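Long-range contacts in non-toxic crystal protein (Bacillus thuringiensis, PDB 2D42), which is a non-toxic protein of parasporal inclusions whose structure closely resembles that of beta-pore-forming toxins: residues 100-105 with 117-122; 40-45 with 167-172; 96-101 with 123-128. One frame throughout, in Å; residues are numbered along the deposited sequence.

Interaction 1 of 3, residues 100-105 with 117-122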
ATOM      1  N   THR A 100      -3.524  -6.847  -6.632  1.00 30.96           N
ATOM      2  CA  THR A 100      -2.498  -6.151  -5.881  1.00 32.78           C
ATOM      3  C   THR A 100      -2.385  -4.716  -6.382  1.00 32.48           C
ATOM      4  O   THR A 100      -2.170  -4.485  -7.566  1.00 33.17           O
ATOM      5  CB  THR A 100      -1.146  -6.847  -6.033  1.00 33.41           C
ATOM      6  OG1 THR A 100      -1.207  -8.135  -5.407  1.00 35.10           O
ATOM      7  CG2 THR A 100      -0.048  -6.021  -5.379  1.00 36.20           C
ATOM      8  N   GLY A 101      -2.554  -3.755  -5.480  1.00 32.97           N
ATOM      9  CA  GLY A 101      -2.443  -2.358  -5.868  1.00 33.69           C
ATOM     10  C   GLY A 101      -1.152  -1.713  -5.375  1.00 33.91           C
ATOM     11  O   GLY A 101      -0.559  -2.166  -4.393  1.00 31.05           O
ATOM     12  N   LYS A 102      -0.712  -0.665  -6.064  1.00 33.93           N
ATOM     13  CA  LYS A 102       0.500   0.067  -5.687  1.00 36.33           C
ATOM     14  C   LYS A 102       0.007   1.389  -5.103  1.00 34.72           C
ATOM     15  O   LYS A 102      -0.848   2.042  -5.702  1.00 34.02           O
ATOM     16  CB  LYS A 102       1.364   0.338  -6.918  1.00 39.13           C
ATOM     17  CG  LYS A 102       2.866   0.374  -6.658  1.00 45.15           C
ATOM     18  CD  LYS A 102       3.254   1.355  -5.554  1.00 48.44           C
ATOM     19  CE  LYS A 102       4.770   1.469  -5.440  1.00 51.54           C
ATOM     20  NZ  LYS A 102       5.433   0.136  -5.328  1.00 51.90           N
ATOM     21  N   TYR A 103       0.527   1.782  -3.942  1.00 32.30           N
ATOM     22  CA  TYR A 103       0.085   3.023  -3.294  1.00 31.28           C
ATOM     23  C   TYR A 103       1.242   3.902  -2.801  1.00 32.36           C
ATOM     24  O   TYR A 103       2.388   3.461  -2.741  1.00 28.70           O
ATOM     25  CB  TYR A 103      -0.822   2.692  -2.111  1.00 32.40           C
ATOM     26  CG  TYR A 103      -1.917   1.691  -2.417  1.00 35.00           C
ATOM     27  CD1 TYR A 103      -3.057   2.061  -3.131  1.00 36.77           C
ATOM     28  CD2 TYR A 103      -1.816   0.372  -1.979  1.00 36.47           C
ATOM     29  CE1 TYR A 103      -4.071   1.141  -3.394  1.00 38.24           C
ATOM     30  CE2 TYR A 103      -2.824  -0.555  -2.239  1.00 38.06           C
ATOM     31  CZ  TYR A 103      -3.947  -0.164  -2.940  1.00 36.02           C
ATOM     32  OH  TYR A 103      -4.959  -1.069  -3.147  1.00 40.71           O
ATOM     33  N   PHE A 104       0.922   5.146  -2.443  1.00 32.20           N
ATOM     34  CA  PHE A 104       1.910   6.110  -1.957  1.00 33.42           C
ATOM     35  C   PHE A 104       1.310   7.002  -0.871  1.00 33.41           C
ATOM     36  O   PHE A 104       0.091   7.097  -0.729  1.00 33.34           O
ATOM     37  CB  PHE A 104       2.407   6.992  -3.105  1.00 36.99           C
ATOM     38  CG  PHE A 104       3.280   6.269  -4.092  1.00 41.96           C
ATOM     39  CD1 PHE A 104       4.660   6.193  -3.901  1.00 42.39           C
ATOM     40  CD2 PHE A 104       2.721   5.644  -5.205  1.00 44.37           C
ATOM     41  CE1 PHE A 104       5.467   5.507  -4.804  1.00 43.76           C
ATOM     42  CE2 PHE A 104       3.524   4.953  -6.116  1.00 45.80           C
ATOM     43  CZ  PHE A 104       4.901   4.885  -5.912  1.00 44.33           C
ATOM     44  N   ALA A 105       2.176   7.647  -0.103  1.00 30.21           N
ATOM     45  CA  ALA A 105       1.738   8.537   0.962  1.00 29.32           C
ATOM     46  C   ALA A 105       2.890   9.450   1.365  1.00 26.87           C
ATOM     47  O   ALA A 105       4.025   8.997   1.529  1.00 26.13           O
ATOM     48  CB  ALA A 105       1.264   7.730   2.155  1.00 28.13           C
ATOM     49  N   ARG A 117       8.151  10.340   1.379  1.00 25.93           N
ATOM     50  CA  ARG A 117       7.088   9.727   0.578  1.00 26.38           C
ATOM     51  C   ARG A 117       7.313   8.221   0.588  1.00 24.40           C
ATOM     52  O   ARG A 117       8.342   7.753   0.122  1.00 25.44           O
ATOM     53  CB  ARG A 117       7.135  10.230  -0.872  1.00 27.98           C
ATOM     54  CG  ARG A 117       5.882   9.883  -1.692  1.00 33.65           C
ATOM     55  CD  ARG A 117       6.019  10.286  -3.168  1.00 33.55           C
ATOM     56  NE  ARG A 117       6.600   9.201  -3.953  1.00 40.64           N
ATOM     57  CZ  ARG A 117       7.703   9.294  -4.692  1.00 42.12           C
ATOM     58  NH1 ARG A 117       8.374  10.437  -4.769  1.00 39.87           N
ATOM     59  NH2 ARG A 117       8.139   8.227  -5.352  1.00 44.35           N
ATOM     60  N   ILE A 118       6.367   7.464   1.128  1.00 23.33           N
ATOM     61  CA  ILE A 118       6.518   6.017   1.160  1.00 24.94           C
ATOM     62  C   ILE A 118       5.720   5.396   0.020  1.00 26.60           C
ATOM     63  O   ILE A 118       4.830   6.032  -0.552  1.00 27.15           O
ATOM     64  CB  ILE A 118       5.990   5.392   2.466  1.00 26.36           C
ATOM     65  CG1 ILE A 118       4.472   5.586   2.551  1.00 27.93           C
ATOM     66  CG2 ILE A 118       6.702   6.000   3.679  1.00 27.32           C
ATOM     67  CD1 ILE A 118       3.817   4.682   3.551  1.00 28.70           C
ATOM     68  N   ALA A 119       6.051   4.149  -0.294  1.00 25.97           N
ATOM     69  CA  ALA A 119       5.373   3.397  -1.338  1.00 27.27           C
ATOM     70  C   ALA A 119       5.078   2.038  -0.727  1.00 27.63           C
ATOM     71  O   ALA A 119       5.883   1.510   0.056  1.00 25.85           O
ATOM     72  CB  ALA A 119       6.277   3.241  -2.563  1.00 25.13           C
ATOM     73  N   PHE A 120       3.909   1.493  -1.049  1.00 26.52           N
ATOM     74  CA  PHE A 120       3.528   0.186  -0.547  1.00 26.41           C
ATOM     75  C   PHE A 120       2.557  -0.520  -1.482  1.00 28.11           C
ATOM     76  O   PHE A 120       1.970   0.104  -2.381  1.00 25.00           O
ATOM     77  CB  PHE A 120       2.941   0.306   0.871  1.00 29.34           C
ATOM     78  CG  PHE A 120       1.662   1.111   0.964  1.00 29.34           C
ATOM     79  CD1 PHE A 120       0.426   0.469   1.033  1.00 29.59           C
ATOM     80  CD2 PHE A 120       1.698   2.496   1.063  1.00 27.76           C
ATOM     81  CE1 PHE A 120      -0.753   1.195   1.207  1.00 29.60           C
ATOM     82  CE2 PHE A 120       0.527   3.236   1.234  1.00 30.61           C
ATOM     83  CZ  PHE A 120      -0.704   2.584   1.310  1.00 31.06           C
ATOM     84  N   GLU A 121       2.429  -1.832  -1.301  1.00 27.68           N
ATOM     85  CA  GLU A 121       1.515  -2.624  -2.114  1.00 29.44           C
ATOM     86  C   GLU A 121       0.554  -3.330  -1.176  1.00 30.42           C
ATOM     87  O   GLU A 121       0.868  -3.577  -0.003  1.00 28.87           O
ATOM     88  CB  GLU A 121       2.268  -3.663  -2.949  1.00 31.57           C
ATOM     89  CG  GLU A 121       3.169  -3.082  -4.011  1.00 34.03           C
ATOM     90  CD  GLU A 121       3.840  -4.158  -4.854  1.00 37.18           C
ATOM     91  OE1 GLU A 121       3.962  -5.303  -4.376  1.00 37.71           O
ATOM     92  OE2 GLU A 121       4.261  -3.855  -5.989  1.00 40.17           O
ATOM     93  N   GLY A 122      -0.621  -3.657  -1.695  1.00 28.44           N
ATOM     94  CA  GLY A 122      -1.613  -4.327  -0.882  1.00 29.40           C
ATOM     95  C   GLY A 122      -2.795  -4.772  -1.719  1.00 31.74           C
ATOM     96  O   GLY A 122      -2.967  -4.335  -2.861  1.00 30.89           O
TER

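Interaction 2 of 3, residues 40-45 with 167-172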
ATOM      1  N   LEU A  40      -8.598   1.407  -7.300  1.00 25.21           N
ATOM      2  CA  LEU A  40      -8.046   1.070  -5.988  1.00 28.68           C
ATOM      3  C   LEU A  40      -7.290   2.247  -5.366  1.00 28.55           C
ATOM      4  O   LEU A  40      -6.404   2.828  -5.992  1.00 25.44           O
ATOM      5  CB  LEU A  40      -7.091  -0.103  -6.136  1.00 28.60           C
ATOM      6  CG  LEU A  40      -7.380  -1.443  -5.466  1.00 31.30           C
ATOM      7  CD1 LEU A  40      -8.844  -1.605  -5.113  1.00 30.18           C
ATOM      8  CD2 LEU A  40      -6.905  -2.525  -6.414  1.00 28.04           C
ATOM      9  N   ASP A  41      -7.634   2.593  -4.130  1.00 29.39           N
ATOM     10  CA  ASP A  41      -6.951   3.690  -3.451  1.00 31.43           C
ATOM     11  C   ASP A  41      -6.764   3.381  -1.970  1.00 30.51           C
ATOM     12  O   ASP A  41      -7.597   2.723  -1.344  1.00 29.54           O
ATOM     13  CB  ASP A  41      -7.733   4.998  -3.614  1.00 32.10           C
ATOM     14  CG  ASP A  41      -6.842   6.233  -3.494  1.00 35.43           C
ATOM     15  OD1 ASP A  41      -5.631   6.087  -3.216  1.00 33.37           O
ATOM     16  OD2 ASP A  41      -7.355   7.353  -3.682  1.00 38.30           O
ATOM     17  N   ALA A  42      -5.653   3.850  -1.418  1.00 31.48           N
ATOM     18  CA  ALA A  42      -5.349   3.627  -0.012  1.00 32.70           C
ATOM     19  C   ALA A  42      -4.735   4.886   0.565  1.00 32.61           C
ATOM     20  O   ALA A  42      -3.618   5.256   0.211  1.00 35.43           O
ATOM     21  CB  ALA A  42      -4.386   2.465   0.137  1.00 32.99           C
ATOM     22  N   ARG A  43      -5.470   5.552   1.444  1.00 31.84           N
ATOM     23  CA  ARG A  43      -4.960   6.765   2.051  1.00 33.42           C
ATOM     24  C   ARG A  43      -4.747   6.589   3.546  1.00 31.47           C
ATOM     25  O   ARG A  43      -5.298   5.674   4.161  1.00 29.48           O
ATOM     26  CB  ARG A  43      -5.893   7.950   1.763  1.00 34.46           C
ATOM     27  CG  ARG A  43      -7.356   7.739   2.089  1.00 38.95           C
ATOM     28  CD  ARG A  43      -8.208   8.809   1.395  1.00 42.28           C
ATOM     29  NE  ARG A  43      -9.642   8.599   1.587  1.00 45.19           N
ATOM     30  CZ  ARG A  43     -10.277   8.751   2.745  1.00 47.60           C
ATOM     31  NH1 ARG A  43      -9.611   9.125   3.833  1.00 48.95           N
ATOM     32  NH2 ARG A  43     -11.583   8.525   2.820  1.00 49.13           N
ATOM     33  N   ILE A  44      -3.927   7.469   4.110  1.00 30.24           N
ATOM     34  CA  ILE A  44      -3.588   7.451   5.526  1.00 29.38           C
ATOM     35  C   ILE A  44      -4.166   8.701   6.174  1.00 29.34           C
ATOM     36  O   ILE A  44      -3.635   9.798   6.019  1.00 31.09           O
ATOM     37  CB  ILE A  44      -2.053   7.409   5.680  1.00 29.92           C
ATOM     38  CG1 ILE A  44      -1.529   6.151   4.982  1.00 29.16           C
ATOM     39  CG2 ILE A  44      -1.646   7.462   7.163  1.00 28.66           C
ATOM     40  CD1 ILE A  44      -0.037   6.084   4.883  1.00 33.17           C
ATOM     41  N   PRO A  45      -5.274   8.552   6.908  1.00 28.75           N
ATOM     42  CA  PRO A  45      -5.881   9.722   7.550  1.00 29.55           C
ATOM     43  C   PRO A  45      -4.984  10.511   8.514  1.00 29.49           C
ATOM     44  O   PRO A  45      -5.178  11.704   8.686  1.00 28.52           O
ATOM     45  CB  PRO A  45      -7.134   9.144   8.211  1.00 29.72           C
ATOM     46  CG  PRO A  45      -6.778   7.708   8.443  1.00 31.06           C
ATOM     47  CD  PRO A  45      -6.037   7.325   7.199  1.00 28.48           C
ATOM     48  N   THR A 167      -5.079   2.527   7.477  1.00 25.79           N
ATOM     49  CA  THR A 167      -5.334   3.019   6.129  1.00 24.70           C
ATOM     50  C   THR A 167      -6.821   2.944   5.831  1.00 25.34           C
ATOM     51  O   THR A 167      -7.534   2.118   6.396  1.00 25.36           O
ATOM     52  CB  THR A 167      -4.612   2.181   5.065  1.00 24.40           C
ATOM     53  OG1 THR A 167      -5.062   0.824   5.153  1.00 24.65           O
ATOM     54  CG2 THR A 167      -3.090   2.244   5.251  1.00 24.71           C
ATOM     55  N   VAL A 168      -7.284   3.826   4.957  1.00 23.61           N
ATOM     56  CA  VAL A 168      -8.672   3.830   4.537  1.00 24.95           C
ATOM     57  C   VAL A 168      -8.573   3.285   3.120  1.00 25.04           C
ATOM     58  O   VAL A 168      -7.882   3.852   2.281  1.00 22.14           O
ATOM     59  CB  VAL A 168      -9.274   5.255   4.534  1.00 23.14           C
ATOM     60  CG1 VAL A 168     -10.667   5.232   3.890  1.00 21.44           C
ATOM     61  CG2 VAL A 168      -9.391   5.768   5.980  1.00 25.43           C
ATOM     62  N   LEU A 169      -9.223   2.156   2.863  1.00 25.77           N
ATOM     63  CA  LEU A 169      -9.144   1.557   1.537  1.00 25.84           C
ATOM     64  C   LEU A 169     -10.386   1.899   0.745  1.00 26.06           C
ATOM     65  O   LEU A 169     -11.498   1.805   1.253  1.00 28.16           O
ATOM     66  CB  LEU A 169      -8.976   0.040   1.661  1.00 23.66           C
ATOM     67  CG  LEU A 169      -7.798  -0.380   2.556  1.00 25.97           C
ATOM     68  CD1 LEU A 169      -7.766  -1.902   2.681  1.00 21.72           C
ATOM     69  CD2 LEU A 169      -6.478   0.148   1.972  1.00 21.74           C
ATOM     70  N   GLU A 170     -10.190   2.303  -0.505  1.00 27.57           N
ATOM     71  CA  GLU A 170     -11.308   2.685  -1.359  1.00 27.04           C
ATOM     72  C   GLU A 170     -11.207   2.097  -2.754  1.00 27.61           C
ATOM     73  O   GLU A 170     -10.124   1.765  -3.214  1.00 26.00           O
ATOM     74  CB  GLU A 170     -11.378   4.211  -1.465  1.00 28.46           C
ATOM     75  CG  GLU A 170     -11.758   4.893  -0.161  1.00 34.40           C
ATOM     76  CD  GLU A 170     -11.592   6.400  -0.217  1.00 37.42           C
ATOM     77  OE1 GLU A 170     -12.064   7.081   0.713  1.00 42.15           O
ATOM     78  OE2 GLU A 170     -10.985   6.906  -1.180  1.00 40.77           O
ATOM     79  N   CYS A 171     -12.356   1.961  -3.413  1.00 27.63           N
ATOM     80  CA  CYS A 171     -12.412   1.458  -4.777  1.00 26.90           C
ATOM     81  C   CYS A 171     -13.836   1.591  -5.296  1.00 27.05           C
ATOM     82  O   CYS A 171     -14.769   1.839  -4.529  1.00 29.17           O
ATOM     83  CB  CYS A 171     -11.952  -0.007  -4.853  1.00 26.26           C
ATOM     84  SG  CYS A 171     -13.017  -1.256  -4.050  1.00 25.71           S
ATOM     85  N   VAL A 172     -13.988   1.463  -6.607  1.00 25.63           N
ATOM     86  CA  VAL A 172     -15.295   1.544  -7.233  1.00 25.04           C
ATOM     87  C   VAL A 172     -15.720   0.125  -7.606  1.00 24.35           C
ATOM     88  O   VAL A 172     -14.925  -0.658  -8.136  1.00 22.22           O
ATOM     89  CB  VAL A 172     -15.256   2.401  -8.513  1.00 27.54           C
ATOM     90  CG1 VAL A 172     -16.616   2.364  -9.204  1.00 27.61           C
ATOM     91  CG2 VAL A 172     -14.863   3.835  -8.167  1.00 24.98           C
TER

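Interaction 3 of 3, residues 96-101 with 123-128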
ATOM      1  N   GLY A  96     -13.816 -12.152  -6.467  1.00 31.38           N
ATOM      2  CA  GLY A  96     -13.330 -13.500  -6.702  1.00 31.97           C
ATOM      3  C   GLY A  96     -11.902 -13.586  -7.212  1.00 32.48           C
ATOM      4  O   GLY A  96     -11.355 -14.682  -7.342  1.00 34.67           O
ATOM      5  N   THR A  97     -11.291 -12.444  -7.504  1.00 32.81           N
ATOM      6  CA  THR A  97      -9.911 -12.422  -8.000  1.00 32.79           C
ATOM      7  C   THR A  97      -9.050 -11.481  -7.165  1.00 32.31           C
ATOM      8  O   THR A  97      -9.449 -10.348  -6.889  1.00 30.38           O
ATOM      9  CB  THR A  97      -9.847 -11.942  -9.464  1.00 35.25           C
ATOM     10  OG1 THR A  97     -10.632 -12.812 -10.284  1.00 38.77           O
ATOM     11  CG2 THR A  97      -8.405 -11.944  -9.969  1.00 36.08           C
ATOM     12  N   ASN A  98      -7.870 -11.936  -6.758  1.00 32.23           N
ATOM     13  CA  ASN A  98      -7.015 -11.065  -5.965  1.00 31.82           C
ATOM     14  C   ASN A  98      -6.384  -9.999  -6.840  1.00 30.23           C
ATOM     15  O   ASN A  98      -5.970 -10.269  -7.961  1.00 31.75           O
ATOM     16  CB  ASN A  98      -5.946 -11.867  -5.230  1.00 31.52           C
ATOM     17  CG  ASN A  98      -6.476 -12.493  -3.960  1.00 33.74           C
ATOM     18  OD1 ASN A  98      -7.164 -11.836  -3.176  1.00 33.14           O
ATOM     19  ND2 ASN A  98      -6.158 -13.759  -3.742  1.00 33.98           N
ATOM     20  N   ILE A  99      -6.345  -8.778  -6.325  1.00 29.61           N
ATOM     21  CA  ILE A  99      -5.763  -7.658  -7.057  1.00 29.70           C
ATOM     22  C   ILE A  99      -4.761  -6.932  -6.171  1.00 30.65           C
ATOM     23  O   ILE A  99      -5.102  -6.464  -5.086  1.00 31.17           O
ATOM     24  CB  ILE A  99      -6.822  -6.627  -7.467  1.00 29.88           C
ATOM     25  CG1 ILE A  99      -7.967  -7.302  -8.217  1.00 29.16           C
ATOM     26  CG2 ILE A  99      -6.186  -5.561  -8.348  1.00 28.13           C
ATOM     27  CD1 ILE A  99      -9.175  -6.405  -8.358  1.00 27.31           C
ATOM     28  N   THR A 100      -3.524  -6.847  -6.632  1.00 30.96           N
ATOM     29  CA  THR A 100      -2.498  -6.151  -5.881  1.00 32.78           C
ATOM     30  C   THR A 100      -2.385  -4.716  -6.382  1.00 32.48           C
ATOM     31  O   THR A 100      -2.170  -4.485  -7.566  1.00 33.17           O
ATOM     32  CB  THR A 100      -1.146  -6.847  -6.033  1.00 33.41           C
ATOM     33  OG1 THR A 100      -1.207  -8.135  -5.407  1.00 35.10           O
ATOM     34  CG2 THR A 100      -0.048  -6.021  -5.379  1.00 36.20           C
ATOM     35  N   GLY A 101      -2.554  -3.755  -5.480  1.00 32.97           N
ATOM     36  CA  GLY A 101      -2.443  -2.358  -5.868  1.00 33.69           C
ATOM     37  C   GLY A 101      -1.152  -1.713  -5.375  1.00 33.91           C
ATOM     38  O   GLY A 101      -0.559  -2.166  -4.393  1.00 31.05           O
ATOM     39  N   ALA A 123      -3.609  -5.650  -1.149  1.00 30.26           N
ATOM     40  CA  ALA A 123      -4.778  -6.167  -1.841  1.00 29.84           C
ATOM     41  C   ALA A 123      -5.987  -5.939  -0.953  1.00 28.87           C
ATOM     42  O   ALA A 123      -5.987  -6.327   0.216  1.00 27.25           O
ATOM     43  CB  ALA A 123      -4.600  -7.664  -2.122  1.00 29.99           C
ATOM     44  N   VAL A 124      -7.008  -5.289  -1.499  1.00 27.07           N
ATOM     45  CA  VAL A 124      -8.220  -5.037  -0.727  1.00 26.23           C
ATOM     46  C   VAL A 124      -9.064  -6.308  -0.772  1.00 24.43           C
ATOM     47  O   VAL A 124     -10.077  -6.414  -0.083  1.00 22.11           O
ATOM     48  CB  VAL A 124      -9.055  -3.874  -1.336  1.00 27.74           C
ATOM     49  CG1 VAL A 124      -9.640  -4.294  -2.693  1.00 23.91           C
ATOM     50  CG2 VAL A 124     -10.166  -3.474  -0.377  1.00 24.89           C
ATOM     51  N   THR A 125      -8.608  -7.271  -1.571  1.00 25.55           N
ATOM     52  CA  THR A 125      -9.321  -8.529  -1.785  1.00 27.78           C
ATOM     53  C   THR A 125      -9.065  -9.670  -0.814  1.00 29.26           C
ATOM     54  O   THR A 125      -9.716 -10.713  -0.905  1.00 27.55           O
ATOM     55  CB  THR A 125      -9.059  -9.060  -3.201  1.00 28.45           C
ATOM     56  OG1 THR A 125      -7.653  -9.261  -3.382  1.00 30.76           O
ATOM     57  CG2 THR A 125      -9.564  -8.068  -4.240  1.00 29.30           C
ATOM     58  N   ASN A 126      -8.118  -9.495   0.100  1.00 28.63           N
ATOM     59  CA  ASN A 126      -7.838 -10.535   1.077  1.00 30.68           C
ATOM     60  C   ASN A 126      -7.162  -9.941   2.310  1.00 29.92           C
ATOM     61  O   ASN A 126      -6.782  -8.770   2.318  1.00 30.37           O
ATOM     62  CB  ASN A 126      -6.969 -11.635   0.453  1.00 31.05           C
ATOM     63  CG  ASN A 126      -5.571 -11.158   0.127  1.00 32.74           C
ATOM     64  OD1 ASN A 126      -4.819 -10.755   1.019  1.00 29.36           O
ATOM     65  ND2 ASN A 126      -5.211 -11.205  -1.152  1.00 30.30           N
ATOM     66  N   GLU A 127      -7.011 -10.743   3.354  1.00 31.13           N
ATOM     67  CA  GLU A 127      -6.403 -10.250   4.577  1.00 31.58           C
ATOM     68  C   GLU A 127      -4.965 -10.698   4.764  1.00 31.55           C
ATOM     69  O   GLU A 127      -4.463 -10.710   5.886  1.00 29.68           O
ATOM     70  CB  GLU A 127      -7.244 -10.676   5.783  1.00 34.96           C
ATOM     71  CG  GLU A 127      -8.658 -10.118   5.768  1.00 38.46           C
ATOM     72  CD  GLU A 127      -9.485 -10.581   6.954  1.00 40.88           C
ATOM     73  OE1 GLU A 127      -9.033 -10.392   8.101  1.00 43.55           O
ATOM     74  OE2 GLU A 127     -10.589 -11.123   6.744  1.00 41.54           O
ATOM     75  N   ASN A 128      -4.299 -11.061   3.670  1.00 31.14           N
ATOM     76  CA  ASN A 128      -2.916 -11.501   3.756  1.00 32.58           C
ATOM     77  C   ASN A 128      -1.973 -10.307   3.858  1.00 33.33           C
ATOM     78  O   ASN A 128      -2.319  -9.182   3.499  1.00 32.65           O
ATOM     79  CB  ASN A 128      -2.517 -12.338   2.531  1.00 34.48           C
ATOM     80  CG  ASN A 128      -3.439 -13.530   2.296  1.00 37.69           C
ATOM     81  OD1 ASN A 128      -3.884 -14.184   3.236  1.00 37.18           O
ATOM     82  ND2 ASN A 128      -3.708 -13.826   1.026  1.00 37.69           N
TER

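Interaction 1 of 3, residues 100-105 with 117-122
Tyr103 and Phe120 face each other across an antiparallel hydrogen-bonded pair and make the tight half of this contact. Tyr103 CB sits over one face of the Phe120 ring, 3.6 Å from its centroid, a CH-pi contact. The Phe120 ring is brought beneath it because CG lies between the backbone N and the carbonyl carbon (chi1 63°), which swings the ring across toward strand 101-105. The two rings themselves meet obliquely, their planes 38° apart. Further along the same face Ala105 CB rests on Ile118 CG1. This face is turned inward: Leu40 and Ala42 pack on the Tyr103 side, and Ile228 and Ile232 of strand 219-244 meet Ile118. Underneath, both backbones are paired by six N-H...O bonds, among them a nearly straight one from Gly101 N to Gly122 O at 2.7 Å.

The face bearing Lys102, Phe104, Ala119 and Glu121 is more exposed, and loose at its Lys102-Glu121 end. Phe104 leans across the strands until its CE1 is 3.3 Å from Ala119 CB, while its CD1 meets the edge of the Arg117 guanidinium at NE, with the ring and guanidinium planes 55° apart. Lys102 bends at chi2 and chi4, laying CE against Ala119 CB. Its NZ remains 4.2 Å from Glu121 OE2, too far for a salt bridge, although the opposite charges probably attract. One apolar face turned inward and one mixed, more exposed face make strands 101-109 and 114-122 an amphipathic beta hairpin, consistent with that of aerolysin/epsilon-toxin-like beta-pore-forming proteins.

Interaction 2 of 3, residues 40-45 with 167-172
Arg43 reaches over Val168 to Glu170, two residues along the facing strand. Its CG takes the position between the backbone N and the carbonyl carbon (chi1 52°), and the chain then runs extended to NE, side by side with Val168. Val168 CG1 thus lies over one face of the guanidinium, 3.6 Å from Arg43 NH2. That same NH2 closes a salt bridge of 2.6 Å to Glu170 OE1, met on the syn side but 31° out of the carboxylate plane. A weak bond from Arg43 NE to the same oxygen adds a second grip, with the guanidinium and carboxylate planes turned 70° apart.

Beneath these side chains, strands 40-43 and 167-172 run antiparallel, four backbone N-H...O bonds joining Asp41 with Glu170 and Arg43 with Val168, in the large mixed sheet of this aerolysin/epsilon-toxin-like fold, where strand 150-185 also pairs with strand 219-244 through Thr167, Leu169 and Cys171.

Ala42 and Leu169 turn to the other face, and Leu169, its CG anti to the carbonyl carbon, brings CD2 to 3.6 Å from Ala42 CB. Near one end of the contact Leu40 CD1 touches Cys171 CB at 3.5 Å; at the other, Pro45 CD lies 3.9 Å from Val168 CG2.

Interaction 3 of 3, residues 96-101 with 123-128
Two irregular backbones pass here without strand pairing, coming nearest at Asn98 and Thr125, whose CA atoms are 5.4 Å apart. The amide oxygen of Asn98 is the polar focus, taking two bonds from different directions. Thr125 OG1 donates to Asn98 OD1 at 2.6 Å, in the carbonyl plane and on a lone pair. Asn126 ND2 donates to that oxygen at 2.9 Å from well above the plane, 74° out of it, yet with a nearly straight N-H. The two amide planes therefore stand almost perpendicular, 85° apart. Thr125 OG1, placed between its backbone N and carbonyl carbon (chi1 59°), works in both directions: it also accepts from Ile99 N over a longer 3.3 Å. On its other branch, CG2 lies 3.5 Å from Thr97 O.

Closer to the strands, Ala123 CB presses on Ile99 O at 3.2 Å. Asn126 is held at both ends of its amide, since ND2 also bonds to Tyr130 OH while OD1 accepts from Asn128 N at 2.7 Å. The contact thus ties together the loops that lead into and out of the hairpin of strands 101-109 and 114-122, and the bond from Asn128 N to Asn126 OD1 closes an Asx turn at Asn126-Asn128, within the second loop and just ahead of strand 129-146.

In the fold
Interactions 1 and 3 share Thr100 and Gly101: the side-chain bonds between the loops give way to backbone pairing of the hairpin, with centres about 14 Å apart. Interaction 2 belongs to the other, larger sheet and closes the long chain loop within which both are nested. The sheets meet face to face where Tyr103 of interaction 1 lies against interaction 2, its OH 3.4 Å from Leu40 CG and its CD1 3.6 Å from Ala42 CB; farther along, Ala105 CB is 3.4 Å from Ile44 CD1. Leu40 also reaches interaction 3, with CD2 3.7 Å from Ile99 CG2, so it touches residues of both other contacts.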